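Local coordinates for protein Rab GDP-dissociation inhibitor (Saccharomyces cerevisiae, PDB 2BCG) that inhibits GDP dissociation from the Rab GTPase SEC4, is essential for yeast secretion, and extracts GDP-bound YPT7 from vacuolar membranes, at residues A[309-314]-A[368-373]; A[171-176]-A[211-216]. All coordinates share one frame; numbering follows the deposited sequence.

Contact 1 sits in the large mixed sheet, where 309-314, on strand 303-317, pairs with 368-373, which begins on strand 362-369. Contact 2 belongs to the helical part that carries the geranylgeranyl pocket, and joins the loop before helix 178-184 to the start of helix 212-229. The two share no element; their centres lie about 31 Å apart and their nearest atoms about 18 Å. Both run from buried side chains to exposed ones. In contact 1 backbone ladder bonds and aliphatic branches do the work, and R309 meets a methyl. In contact 2 loop carbonyls meet helix N-H groups, a leucine packs on a phenylalanine, and R213 holds a carboxylate.

Contact 1 of 2, residues A[309-314]-A[368-373]; sequences RVIRAI and TIIETD
I311 and I370 meet at about a right angle beside the antiparallel pairing of strands 303-317 and 362-369 in the mixed sheet. The ladder that brings them together has V310 opposite I369 as a non-hydrogen-bonded pair and I311 opposite T368 as a hydrogen-bonded one: I311 N gives to T368 O at 3.0 Å, and T368 N returns a longer bond to I311 O at 3.3 Å. I370 N reaches R309 O at 2.9 Å, nearly straight (169° at the hydrogen).

The buried side is apolar. I311 CG2 touches I370 CG1 at 3.8 Å and, in another direction, T368 CG2 at 3.9 Å, while P375 packs on I311 and I370, and L379 on T368. T368 OG1 turns to a different neighbour, the carbonyl of D344.

The other side is the exposed one. R309 bends at chi3 (-54°), and its guanidinium comes to lie across the end of the partly exposed I370, with CD1 3.8 Å above the centre of one face. Between the two backbones a water accepts from R309 N at 2.9 Å and donates to I370 O at 2.8 Å.

I370 thus meets the guanidinium by CD1 over a face and by CG2 near NH2, which is apolar contact and not a polar bond: R309 uses its flat face to cover aliphatic surface, and no charged group of the two segments touches it.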
loop_
_atom_site.group_PDB
_atom_site.type_symbol
_atom_site.label_atom_id
_atom_site.label_comp_id
_atom_site.label_asym_id
_atom_site.label_seq_id
_atom_site.Cartn_x
_atom_site.Cartn_y
_atom_site.Cartn_z
ATOM N N ARG A 309 5.518 4.386 23.425
ATOM C CA ARG A 309 6.222 3.344 22.712
ATOM C C ARG A 309 5.188 2.267 22.419
ATOM O O ARG A 309 4.367 1.928 23.280
ATOM C CB ARG A 309 7.308 2.696 23.577
ATOM C CG ARG A 309 8.540 3.559 23.809
ATOM C CD ARG A 309 9.677 2.717 24.391
ATOM N NE ARG A 309 9.295 1.985 25.609
ATOM C CZ ARG A 309 9.812 0.809 25.991
ATOM N NH1 ARG A 309 10.703 0.185 25.229
ATOM N NH2 ARG A 309 9.419 0.252 27.132
ATOM N N VAL A 310 5.251 1.732 21.207
ATOM C CA VAL A 310 4.299 0.710 20.790
ATOM C C VAL A 310 5.029 -0.604 20.633
ATOM O O VAL A 310 6.034 -0.678 19.926
ATOM C CB VAL A 310 3.658 1.096 19.430
ATOM C CG1 VAL A 310 2.558 0.096 19.047
ATOM C CG2 VAL A 310 3.064 2.499 19.482
ATOM N N ILE A 311 4.511 -1.658 21.271
ATOM C CA ILE A 311 5.087 -2.989 21.035
ATOM C C ILE A 311 4.261 -3.640 19.930
ATOM O O ILE A 311 3.000 -3.541 19.949
ATOM C CB ILE A 311 5.147 -3.876 22.302
ATOM C CG1 ILE A 311 5.773 -5.236 21.992
ATOM C CG2 ILE A 311 3.785 -3.982 22.971
ATOM C CD1 ILE A 311 6.212 -6.025 23.224
ATOM N N ARG A 312 4.964 -4.258 18.974
ATOM C CA ARG A 312 4.307 -4.964 17.877
ATOM C C ARG A 312 4.907 -6.359 17.782
ATOM O O ARG A 312 6.144 -6.525 17.627
ATOM C CB ARG A 312 4.458 -4.205 16.552
ATOM C CG ARG A 312 3.772 -2.820 16.607
ATOM C CD ARG A 312 4.002 -1.982 15.391
ATOM N NE ARG A 312 3.182 -0.759 15.392
ATOM C CZ ARG A 312 3.653 0.495 15.303
ATOM N NH1 ARG A 312 4.944 0.736 15.185
ATOM N NH2 ARG A 312 2.798 1.518 15.265
ATOM N N ALA A 313 4.033 -7.346 17.967
ATOM C CA ALA A 313 4.470 -8.740 17.999
ATOM C C ALA A 313 3.847 -9.391 16.781
ATOM O O ALA A 313 2.646 -9.574 16.729
ATOM C CB ALA A 313 3.975 -9.454 19.259
ATOM N N ILE A 314 4.687 -9.765 15.831
ATOM C CA ILE A 314 4.256 -10.421 14.619
ATOM C C ILE A 314 4.325 -11.925 14.858
ATOM O O ILE A 314 5.407 -12.488 15.095
ATOM C CB ILE A 314 5.160 -10.011 13.427
ATOM C CG1 ILE A 314 5.139 -8.486 13.206
ATOM C CG2 ILE A 314 4.820 -10.819 12.160
ATOM C CD1 ILE A 314 6.286 -8.028 12.303
ATOM N N THR A 368 0.074 -2.681 21.137
ATOM C CA THR A 368 -0.505 -1.783 22.119
ATOM C C THR A 368 0.573 -0.794 22.524
ATOM O O THR A 368 1.766 -1.008 22.256
ATOM C CB THR A 368 -1.014 -2.574 23.351
ATOM O OG1 THR A 368 -1.868 -1.737 24.154
ATOM C CG2 THR A 368 0.172 -3.107 24.182
ATOM N N ILE A 369 0.129 0.305 23.117
ATOM C CA ILE A 369 1.028 1.246 23.753
ATOM C C ILE A 369 1.488 0.617 25.086
ATOM O O ILE A 369 0.676 0.159 25.897
ATOM C CB ILE A 369 0.255 2.551 24.034
ATOM C CG1 ILE A 369 -0.117 3.273 22.728
ATOM C CG2 ILE A 369 1.020 3.458 25.012
ATOM C CD1 ILE A 369 1.036 3.586 21.823
ATOM N N ILE A 370 2.797 0.543 25.259
ATOM C CA ILE A 370 3.398 -0.049 26.442
ATOM C C ILE A 370 3.036 0.788 27.666
ATOM O O ILE A 370 3.167 2.019 27.643
ATOM C CB ILE A 370 4.931 -0.162 26.244
ATOM C CG1 ILE A 370 5.267 -1.223 25.203
ATOM C CG2 ILE A 370 5.672 -0.510 27.567
ATOM C CD1 ILE A 370 6.689 -1.107 24.682
ATOM N N GLU A 371 2.577 0.116 28.723
ATOM C CA GLU A 371 2.299 0.809 30.006
ATOM C C GLU A 371 2.966 0.151 31.212
ATOM O O GLU A 371 2.773 0.605 32.351
ATOM C CB GLU A 371 0.799 1.004 30.243
ATOM C CG GLU A 371 0.007 -0.305 30.365
ATOM C CD GLU A 371 -1.473 -0.055 30.544
ATOM O OE1 GLU A 371 -2.005 -0.383 31.648
ATOM O OE2 GLU A 371 -2.095 0.478 29.597
ATOM N N THR A 372 3.735 -0.911 30.992
ATOM C CA THR A 372 4.435 -1.554 32.113
ATOM C C THR A 372 5.932 -1.694 31.828
ATOM O O THR A 372 6.433 -1.294 30.764
ATOM C CB THR A 372 3.894 -2.967 32.460
ATOM O OG1 THR A 372 4.412 -3.931 31.540
ATOM C CG2 THR A 372 2.367 -2.991 32.484
ATOM N N ASP A 373 6.625 -2.299 32.776
ATOM C CA ASP A 373 8.057 -2.454 32.636
ATOM C C ASP A 373 8.437 -3.775 32.009
ATOM O O ASP A 373 9.618 -4.043 31.794
ATOM C CB ASP A 373 8.719 -2.257 33.996
ATOM C CG ASP A 373 8.457 -0.857 34.562
ATOM O OD1 ASP A 373 8.584 0.147 33.815
ATOM O OD2 ASP A 373 8.100 -0.756 35.753
HETATM O O HOH W 1 4.534 3.926 26.126
#

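Contact 2 of 2, residues A[171-176]-A[211-216]; sequences LDLDKN and PARPSF
L173 and R213 bring their backbones to 4.6 Å between CA atoms, where a turn in 171-176 lies against the first turn of helix 212-229 and offers it two carbonyls. The turn is built on D172: its OD2 accepts from D174 N, an Asx turn, and also from K175 N, which makes it an Asx motif, while D172 N is held by N176 OD1. R213 N donates to L173 O at 2.8 Å, though bent (133° at the hydrogen), and A212 N to N176 O at 2.9 Å, so N-H groups at the helix start, which have no earlier turn to bond to, are taken up by the loop.

L173 is the apolar centre. Its CD1 stands over one face of the F216 ring, 3.9 Å from the centroid, in a CH-pi contact, and CD2 lies beside F216 CD2, with A212 CB a little farther off. F216, with CG anti to its backbone N (chi1 -178°), also meets the rings of W156 and Y160. Its side chain lies about 8 Å from a bound geranylgeranyl group, which places this cluster close to the lipid pocket, probably as a second layer; C223 and V226 of the same helix line that pocket.

On the outer side R213 bends at chi2 and chi3 and curls back over L173, whose CB sits above the centre of the guanidinium. D174 reaches its edge and is gripped side-on. Bonds to D174 on NE and NH2 and to E162 on NH1 probably fix the rotation of the guanidinium over L173. The two planes of the D174 pair are 48° apart: NH2 approaches OD2 at 2.6 Å and NE approaches OD1 at 3.3 Å, both from above the carboxylate plane.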
loop_
_atom_site.group_PDB
_atom_site.type_symbol
_atom_site.label_atom_id
_atom_site.label_comp_id
_atom_site.label_asym_id
_atom_site.label_seq_id
_atom_site.Cartn_x
_atom_site.Cartn_y
_atom_site.Cartn_z
ATOM N N LEU A 171 -29.090 18.531 21.607
ATOM C CA LEU A 171 -27.668 18.304 21.789
ATOM C C LEU A 171 -26.843 19.195 20.868
ATOM O O LEU A 171 -27.234 19.471 19.727
ATOM C CB LEU A 171 -27.329 16.825 21.557
ATOM C CG LEU A 171 -27.850 15.847 22.614
ATOM C CD1 LEU A 171 -27.720 14.423 22.083
ATOM C CD2 LEU A 171 -27.096 16.000 23.920
ATOM N N ASP A 172 -25.710 19.644 21.387
ATOM C CA ASP A 172 -24.765 20.413 20.604
ATOM C C ASP A 172 -23.405 19.705 20.550
ATOM O O ASP A 172 -22.717 19.570 21.572
ATOM C CB ASP A 172 -24.624 21.823 21.177
ATOM C CG ASP A 172 -23.823 22.735 20.274
ATOM O OD1 ASP A 172 -24.426 23.699 19.745
ATOM O OD2 ASP A 172 -22.599 22.495 20.095
ATOM N N LEU A 173 -23.009 19.295 19.346
ATOM C CA LEU A 173 -21.803 18.474 19.171
ATOM C C LEU A 173 -20.511 19.144 19.613
ATOM O O LEU A 173 -19.518 18.467 19.895
ATOM C CB LEU A 173 -21.697 17.930 17.731
ATOM C CG LEU A 173 -22.846 17.046 17.224
ATOM C CD1 LEU A 173 -22.515 16.536 15.838
ATOM C CD2 LEU A 173 -23.145 15.877 18.168
ATOM N N ASP A 174 -20.524 20.476 19.703
ATOM C CA ASP A 174 -19.347 21.217 20.132
ATOM C C ASP A 174 -19.397 21.574 21.618
ATOM O O ASP A 174 -18.370 21.597 22.287
ATOM C CB ASP A 174 -19.192 22.490 19.290
ATOM C CG ASP A 174 -18.991 22.195 17.811
ATOM O OD1 ASP A 174 -17.992 21.504 17.477
ATOM O OD2 ASP A 174 -19.824 22.667 16.996
ATOM N N LYS A 175 -20.592 21.838 22.129
ATOM C CA LYS A 175 -20.757 22.274 23.519
ATOM C C LYS A 175 -20.989 21.130 24.504
ATOM O O LYS A 175 -20.700 21.252 25.696
ATOM C CB LYS A 175 -21.890 23.305 23.621
ATOM C CG LYS A 175 -21.602 24.619 22.885
ATOM C CD LYS A 175 -22.828 25.511 22.913
ATOM C CE LYS A 175 -22.697 26.704 21.979
ATOM N NZ LYS A 175 -21.898 27.833 22.566
ATOM N N ASN A 176 -21.526 20.022 24.012
ATOM C CA ASN A 176 -21.768 18.853 24.858
ATOM C C ASN A 176 -20.591 17.886 24.736
ATOM O O ASN A 176 -20.048 17.734 23.649
ATOM C CB ASN A 176 -23.052 18.145 24.434
ATOM C CG ASN A 176 -24.326 18.866 24.882
ATOM O OD1 ASN A 176 -25.194 19.188 24.053
ATOM N ND2 ASN A 176 -24.474 19.065 26.191
ATOM N N PRO A 211 -15.440 17.390 23.699
ATOM C CA PRO A 211 -16.552 17.669 22.793
ATOM C C PRO A 211 -16.978 16.448 21.972
ATOM O O PRO A 211 -16.128 15.677 21.517
ATOM C CB PRO A 211 -15.983 18.738 21.859
ATOM C CG PRO A 211 -15.049 19.487 22.724
ATOM C CD PRO A 211 -14.451 18.488 23.679
ATOM N N ALA A 212 -18.280 16.284 21.801
ATOM C CA ALA A 212 -18.846 15.108 21.156
ATOM C C ALA A 212 -18.497 14.962 19.671
ATOM O O ALA A 212 -18.419 13.838 19.159
ATOM C CB ALA A 212 -20.354 15.105 21.339
ATOM N N ARG A 213 -18.285 16.093 18.990
ATOM C CA ARG A 213 -18.153 16.126 17.528
ATOM C C ARG A 213 -17.248 15.024 16.917
ATOM O O ARG A 213 -17.718 14.291 16.034
ATOM C CB ARG A 213 -17.718 17.537 17.058
ATOM C CG ARG A 213 -17.263 17.628 15.589
ATOM C CD ARG A 213 -18.351 18.164 14.664
ATOM N NE ARG A 213 -18.869 19.478 15.052
ATOM C CZ ARG A 213 -20.046 19.938 14.643
ATOM N NH1 ARG A 213 -20.785 19.202 13.822
ATOM N NH2 ARG A 213 -20.485 21.126 15.036
ATOM N N PRO A 214 -15.959 14.936 17.348
ATOM C CA PRO A 214 -15.032 13.901 16.818
ATOM C C PRO A 214 -15.526 12.479 17.038
ATOM O O PRO A 214 -15.399 11.659 16.147
ATOM C CB PRO A 214 -13.734 14.114 17.597
ATOM C CG PRO A 214 -14.072 15.063 18.694
ATOM C CD PRO A 214 -15.290 15.819 18.316
ATOM N N SER A 215 -16.066 12.196 18.223
ATOM C CA SER A 215 -16.703 10.893 18.474
ATOM C C SER A 215 -17.901 10.647 17.551
ATOM O O SER A 215 -18.046 9.548 17.011
ATOM C CB SER A 215 -17.126 10.749 19.951
ATOM O OG SER A 215 -16.015 10.826 20.821
ATOM N N PHE A 216 -18.761 11.657 17.373
ATOM C CA PHE A 216 -19.913 11.555 16.485
ATOM C C PHE A 216 -19.459 11.189 15.069
ATOM O O PHE A 216 -20.006 10.273 14.437
ATOM C CB PHE A 216 -20.687 12.894 16.451
ATOM C CG PHE A 216 -21.920 12.860 15.584
ATOM C CD1 PHE A 216 -21.841 13.139 14.215
ATOM C CD2 PHE A 216 -23.168 12.547 16.133
ATOM C CE1 PHE A 216 -22.987 13.090 13.414
ATOM C CE2 PHE A 216 -24.316 12.501 15.332
ATOM C CZ PHE A 216 -24.221 12.768 13.978
#